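PDB 6R1J: uncharacterized protein from Aeromonas hydrophila J-1, which serves as the AhlC component of the tripartite alpha-pore-forming toxin AHL, captured here as a soluble, engineered variant. Local coordinates for residues Leu134-Leu148 / Leu173-Val187. The protein carries 3 engineered substitutions. Numbering follows the deposited sequence.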
loop_
_atom_site.group_PDB
_atom_site.type_symbol
_atom_site.label_atom_id
_atom_site.label_comp_id
_atom_site.label_asym_id
_atom_site.label_seq_id
_atom_site.Cartn_x
_atom_site.Cartn_y
_atom_site.Cartn_z
ATOM N N LEU A 134 -4.809 18.156 -14.954
ATOM C CA LEU A 134 -6.067 18.787 -14.470
ATOM C C LEU A 134 -5.752 19.677 -13.263
ATOM O O LEU A 134 -6.405 20.739 -13.115
ATOM C CB LEU A 134 -7.105 17.719 -14.112
ATOM C CG LEU A 134 -8.032 17.290 -15.249
ATOM C CD1 LEU A 134 -7.267 17.087 -16.542
ATOM C CD2 LEU A 134 -8.798 16.038 -14.858
ATOM N N GLN A 135 -4.789 19.276 -12.435
ATOM C CA GLN A 135 -4.437 20.038 -11.217
ATOM C C GLN A 135 -3.789 21.351 -11.652
ATOM O O GLN A 135 -4.178 22.371 -11.079
ATOM C CB GLN A 135 -3.652 19.177 -10.224
ATOM C CG GLN A 135 -4.553 18.609 -9.120
ATOM C CD GLN A 135 -5.101 19.701 -8.220
ATOM O OE1 GLN A 135 -4.621 20.830 -8.220
ATOM N NE2 GLN A 135 -6.118 19.392 -7.430
ATOM N N SER A 136 -2.925 21.340 -12.669
ATOM C CA SER A 136 -2.308 22.577 -13.220
ATOM C C SER A 136 -3.378 23.483 -13.842
ATOM O O SER A 136 -3.419 24.671 -13.465
ATOM C CB SER A 136 -1.234 22.253 -14.190
ATOM O OG SER A 136 -0.215 21.554 -13.507
ATOM N N ASN A 137 -4.201 22.954 -14.761
ATOM C CA ASN A 137 -5.327 23.709 -15.384
ATOM C C ASN A 137 -6.149 24.359 -14.266
ATOM O O ASN A 137 -6.442 25.567 -14.398
ATOM C CB ASN A 137 -6.242 22.839 -16.260
ATOM C CG ASN A 137 -5.546 22.208 -17.446
ATOM O OD1 ASN A 137 -4.462 22.631 -17.832
ATOM N ND2 ASN A 137 -6.167 21.201 -18.037
ATOM N N LEU A 138 -6.466 23.616 -13.188
ATOM C CA LEU A 138 -7.242 24.113 -12.012
ATOM C C LEU A 138 -6.480 25.258 -11.337
ATOM O O LEU A 138 -7.115 26.331 -11.120
ATOM C CB LEU A 138 -7.553 22.984 -11.020
ATOM C CG LEU A 138 -8.274 23.408 -9.739
ATOM C CD1 LEU A 138 -9.519 24.234 -10.043
ATOM C CD2 LEU A 138 -8.638 22.211 -8.871
ATOM N N ASP A 139 -5.190 25.056 -11.042
ATOM C CA ASP A 139 -4.283 26.072 -10.436
ATOM C C ASP A 139 -4.356 27.367 -11.266
ATOM O O ASP A 139 -4.618 28.444 -10.677
ATOM C CB ASP A 139 -2.834 25.559 -10.347
ATOM C CG ASP A 139 -2.574 24.409 -9.362
ATOM O OD1 ASP A 139 -3.477 24.091 -8.539
ATOM O OD2 ASP A 139 -1.444 23.831 -9.408
ATOM N N GLY A 140 -4.158 27.268 -12.589
ATOM C CA GLY A 140 -4.169 28.401 -13.539
ATOM C C GLY A 140 -5.531 29.086 -13.677
ATOM O O GLY A 140 -5.531 30.309 -13.935
ATOM N N ALA A 141 -6.663 28.378 -13.543
ATOM C CA ALA A 141 -8.015 28.983 -13.660
ATOM C C ALA A 141 -8.325 29.720 -12.355
ATOM O O ALA A 141 -9.168 30.651 -12.377
ATOM C CB ALA A 141 -9.081 27.964 -13.999
ATOM N N ARG A 142 -7.675 29.309 -11.262
ATOM C CA ARG A 142 -7.756 29.976 -9.939
ATOM C C ARG A 142 -7.027 31.318 -10.037
ATOM O O ARG A 142 -7.629 32.336 -9.610
ATOM C CB ARG A 142 -7.217 29.066 -8.836
ATOM C CG ARG A 142 -8.249 28.032 -8.417
ATOM C CD ARG A 142 -7.812 27.073 -7.334
ATOM N NE ARG A 142 -8.983 26.263 -7.019
ATOM C CZ ARG A 142 -8.965 25.086 -6.404
ATOM N NH1 ARG A 142 -7.826 24.537 -6.022
ATOM N NH2 ARG A 142 -10.099 24.446 -6.201
ATOM N N GLN A 143 -5.818 31.325 -10.608
ATOM C CA GLN A 143 -5.019 32.563 -10.825
ATOM C C GLN A 143 -5.807 33.522 -11.726
ATOM O O GLN A 143 -5.854 34.714 -11.425
ATOM C CB GLN A 143 -3.689 32.265 -11.503
ATOM C CG GLN A 143 -2.727 31.455 -10.653
ATOM C CD GLN A 143 -1.428 31.307 -11.405
ATOM O OE1 GLN A 143 -1.217 31.941 -12.440
ATOM N NE2 GLN A 143 -0.546 30.464 -10.897
ATOM N N GLU A 144 -6.405 32.985 -12.790
ATOM C CA GLU A 144 -7.205 33.735 -13.796
ATOM C C GLU A 144 -8.380 34.407 -13.067
ATOM O O GLU A 144 -8.642 35.593 -13.338
ATOM C CB GLU A 144 -7.588 32.761 -14.915
ATOM C CG GLU A 144 -8.153 33.391 -16.173
ATOM C CD GLU A 144 -8.489 32.387 -17.275
ATOM O OE1 GLU A 144 -9.130 32.804 -18.259
ATOM O OE2 GLU A 144 -8.118 31.188 -17.164
ATOM N N LEU A 145 -9.014 33.704 -12.122
ATOM C CA LEU A 145 -10.164 34.199 -11.308
ATOM C C LEU A 145 -9.672 35.261 -10.298
ATOM O O LEU A 145 -10.494 36.146 -9.951
ATOM C CB LEU A 145 -10.836 33.002 -10.616
ATOM C CG LEU A 145 -12.268 33.178 -10.122
ATOM C CD1 LEU A 145 -13.267 33.068 -11.267
ATOM C CD2 LEU A 145 -12.593 32.144 -9.052
ATOM N N ASP A 146 -8.404 35.194 -9.846
ATOM C CA ASP A 146 -7.774 36.169 -8.901
ATOM C C ASP A 146 -7.607 37.516 -9.610
ATOM O O ASP A 146 -8.022 38.534 -9.006
ATOM C CB ASP A 146 -6.416 35.701 -8.351
ATOM C CG ASP A 146 -6.497 34.583 -7.320
ATOM O OD1 ASP A 146 -7.616 34.320 -6.812
ATOM O OD2 ASP A 146 -5.438 33.978 -7.021
ATOM N N SER A 147 -7.000 37.522 -10.809
ATOM C CA SER A 147 -6.861 38.713 -11.695
ATOM C C SER A 147 -8.222 39.375 -11.892
ATOM O O SER A 147 -8.330 40.577 -11.591
ATOM C CB SER A 147 -6.296 38.383 -13.043
ATOM O OG SER A 147 -4.884 38.362 -13.006
ATOM N N LEU A 148 -9.195 38.620 -12.418
ATOM C CA LEU A 148 -10.561 39.126 -12.730
ATOM C C LEU A 148 -11.146 39.834 -11.502
ATOM O O LEU A 148 -11.635 40.963 -11.685
ATOM C CB LEU A 148 -11.489 38.005 -13.224
ATOM C CG LEU A 148 -11.193 37.436 -14.618
ATOM C CD1 LEU A 148 -12.212 36.363 -14.978
ATOM C CD2 LEU A 148 -11.175 38.509 -15.703
ATOM N N LEU A 173 -16.146 36.684 -15.657
ATOM C CA LEU A 173 -16.062 36.141 -14.279
ATOM C C LEU A 173 -16.904 34.855 -14.223
ATOM O O LEU A 173 -16.369 33.834 -13.805
ATOM C CB LEU A 173 -16.538 37.220 -13.295
ATOM C CG LEU A 173 -16.188 36.998 -11.824
ATOM C CD1 LEU A 173 -14.692 37.150 -11.600
ATOM C CD2 LEU A 173 -16.951 37.970 -10.930
ATOM N N THR A 174 -18.159 34.889 -14.693
ATOM C CA THR A 174 -19.050 33.696 -14.776
ATOM C C THR A 174 -18.336 32.576 -15.544
ATOM O O THR A 174 -18.269 31.460 -15.004
ATOM C CB THR A 174 -20.394 34.019 -15.442
ATOM O OG1 THR A 174 -21.007 34.989 -14.601
ATOM C CG2 THR A 174 -21.307 32.817 -15.608
ATOM N N GLN A 175 -17.801 32.862 -16.735
ATOM C CA GLN A 175 -17.117 31.856 -17.603
ATOM C C GLN A 175 -15.935 31.224 -16.846
ATOM O O GLN A 175 -15.796 29.986 -16.873
ATOM C CB GLN A 175 -16.637 32.487 -18.919
ATOM C CG GLN A 175 -17.752 33.113 -19.763
ATOM C CD GLN A 175 -18.776 32.105 -20.234
ATOM O OE1 GLN A 175 -18.439 30.995 -20.662
ATOM N NE2 GLN A 175 -20.043 32.493 -20.175
ATOM N N THR A 176 -15.092 32.039 -16.210
ATOM C CA THR A 176 -13.867 31.581 -15.487
ATOM C C THR A 176 -14.280 30.769 -14.251
ATOM O O THR A 176 -13.610 29.777 -13.953
ATOM C CB THR A 176 -12.963 32.768 -15.126
ATOM O OG1 THR A 176 -12.720 33.497 -16.330
ATOM C CG2 THR A 176 -11.643 32.360 -14.499
ATOM N N GLN A 177 -15.352 31.175 -13.574
ATOM C CA GLN A 177 -15.901 30.474 -12.390
ATOM C C GLN A 177 -16.333 29.062 -12.840
ATOM O O GLN A 177 -15.868 28.090 -12.209
ATOM C CB GLN A 177 -17.000 31.330 -11.748
ATOM C CG GLN A 177 -17.803 30.613 -10.663
ATOM C CD GLN A 177 -17.011 30.169 -9.449
ATOM O OE1 GLN A 177 -15.780 30.239 -9.404
ATOM N NE2 GLN A 177 -17.727 29.697 -8.438
ATOM N N ASN A 178 -17.130 28.950 -13.920
ATOM C CA ASN A 178 -17.618 27.664 -14.496
ATOM C C ASN A 178 -16.431 26.809 -14.960
ATOM O O ASN A 178 -16.570 25.569 -14.931
ATOM C CB ASN A 178 -18.562 27.852 -15.683
ATOM C CG ASN A 178 -19.802 28.642 -15.325
ATOM O OD1 ASN A 178 -20.077 28.897 -14.150
ATOM N ND2 ASN A 178 -20.538 29.048 -16.343
ATOM N N LYS A 179 -15.338 27.435 -15.412
ATOM C CA LYS A 179 -14.103 26.707 -15.775
ATOM C C LYS A 179 -13.512 26.101 -14.491
ATOM O O LYS A 179 -13.118 24.937 -14.550
ATOM C CB LYS A 179 -13.080 27.596 -16.483
ATOM C CG LYS A 179 -11.820 26.876 -16.939
ATOM C CD LYS A 179 -10.716 27.806 -17.395
ATOM C CE LYS A 179 -9.488 27.067 -17.876
ATOM N NZ LYS A 179 -8.422 28.022 -18.256
ATOM N N VAL A 180 -13.466 26.845 -13.387
ATOM C CA VAL A 180 -12.896 26.367 -12.088
ATOM C C VAL A 180 -13.767 25.250 -11.506
ATOM O O VAL A 180 -13.202 24.193 -11.159
ATOM C CB VAL A 180 -12.709 27.519 -11.090
ATOM C CG1 VAL A 180 -12.509 27.037 -9.656
ATOM C CG2 VAL A 180 -11.550 28.406 -11.524
ATOM N N SER A 181 -15.077 25.472 -11.384
ATOM C CA SER A 181 -16.054 24.480 -10.847
ATOM C C SER A 181 -15.996 23.190 -11.675
ATOM O O SER A 181 -16.118 22.103 -11.089
ATOM C CB SER A 181 -17.458 25.017 -10.806
ATOM O OG SER A 181 -17.551 26.083 -9.875
ATOM N N SER A 182 -15.789 23.295 -12.983
ATOM C CA SER A 182 -15.733 22.124 -13.889
ATOM C C SER A 182 -14.452 21.327 -13.579
ATOM O O SER A 182 -14.537 20.110 -13.397
ATOM C CB SER A 182 -15.842 22.534 -15.333
ATOM O OG SER A 182 -15.795 21.402 -16.190
ATOM N N LEU A 183 -13.306 21.999 -13.498
ATOM C CA LEU A 183 -12.007 21.349 -13.227
ATOM C C LEU A 183 -12.011 20.740 -11.817
ATOM O O LEU A 183 -11.374 19.706 -11.651
ATOM C CB LEU A 183 -10.882 22.374 -13.431
ATOM C CG LEU A 183 -10.572 22.702 -14.892
ATOM C CD1 LEU A 183 -9.739 23.979 -15.010
ATOM C CD2 LEU A 183 -9.860 21.540 -15.565
ATOM N N GLU A 184 -12.683 21.342 -10.837
ATOM C CA GLU A 184 -12.745 20.746 -9.481
ATOM C C GLU A 184 -13.514 19.425 -9.591
ATOM O O GLU A 184 -13.085 18.428 -8.984
ATOM C CB GLU A 184 -13.432 21.671 -8.477
ATOM C CG GLU A 184 -12.589 22.853 -8.063
ATOM C CD GLU A 184 -13.330 23.958 -7.313
ATOM O OE1 GLU A 184 -14.583 23.993 -7.329
ATOM O OE2 GLU A 184 -12.643 24.777 -6.706
ATOM N N GLY A 185 -14.601 19.428 -10.364
ATOM C CA GLY A 185 -15.457 18.245 -10.570
ATOM C C GLY A 185 -14.689 17.163 -11.300
ATOM O O GLY A 185 -14.832 15.985 -10.914
ATOM N N GLN A 186 -13.903 17.547 -12.311
ATOM C CA GLN A 186 -13.068 16.609 -13.099
ATOM C C GLN A 186 -11.975 16.002 -12.208
ATOM O O GLN A 186 -11.729 14.788 -12.328
ATOM C CB GLN A 186 -12.454 17.303 -14.308
ATOM C CG GLN A 186 -13.491 17.651 -15.355
ATOM C CD GLN A 186 -12.886 18.474 -16.463
ATOM O OE1 GLN A 186 -11.861 18.108 -17.032
ATOM N NE2 GLN A 186 -13.531 19.592 -16.773
ATOM N N VAL A 187 -11.323 16.810 -11.373
ATOM C CA VAL A 187 -10.269 16.291 -10.464
ATOM C C VAL A 187 -10.938 15.327 -9.475
ATOM O O VAL A 187 -10.410 14.219 -9.316
ATOM C CB VAL A 187 -9.483 17.412 -9.773
ATOM C CG1 VAL A 187 -8.608 16.884 -8.637
ATOM C CG2 VAL A 187 -8.642 18.162 -10.790
#
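Leu183 and Thr176, on the helical run 173-187, fit as knobs into holes of 134-148, and two salt bridges flank the seam they make: a worked example of how one part of a long antiparallel helical hairpin is held together. The two segments run at 154° to each other, their axes approaching to 9.2 Å. Leu183 settles among Leu134, Asn137, Leu138 and Ala141, and its CD1 lies 3.7 Å from the backbone C of Asn137. Thr176 enters the hole of Ala141, Glu144, Leu145 and Leu148. Its CG2, anti to the backbone N, meets Leu145 CD1 at 3.7 Å, while OG1, which lies beside Leu148 CD1, is satisfied within its own helix by Thr172 O. Between the knobs the small Ala141 probably helps the helices approach closely, its CB standing 3.5 Å from Val180 CG2. Leu134 CB against Val187 CG2 and Leu148 CB against Leu173 CD1 continue the apolar seam to both ends.

The charged pairs differ in geometry. Arg142, extended from CG to NE, brings NH2 to Glu184 OE2 at 2.6 Å; the oxygen lies in the guanidinium plane and accepts through its anti lone pair, though the carboxylate is turned 62° from that plane. Leu138 CD1 lies over one guanidinium face, 3.6 Å above its plane and offset toward the rim, and the bridge thus borders the apolar seam. Lys179, fully stretched, passes its CD over Ala141 CB and reaches Glu144 OE2 only weakly, NZ lying 3.4 Å away.

Both segments belong to the long paired helices 78-157 and 163-236, far from the centre of the chain. The chemistry implies that the apolar seam probably supplies most of the adhesion, with oppositely charged pairs at its margins probably favouring this antiparallel register.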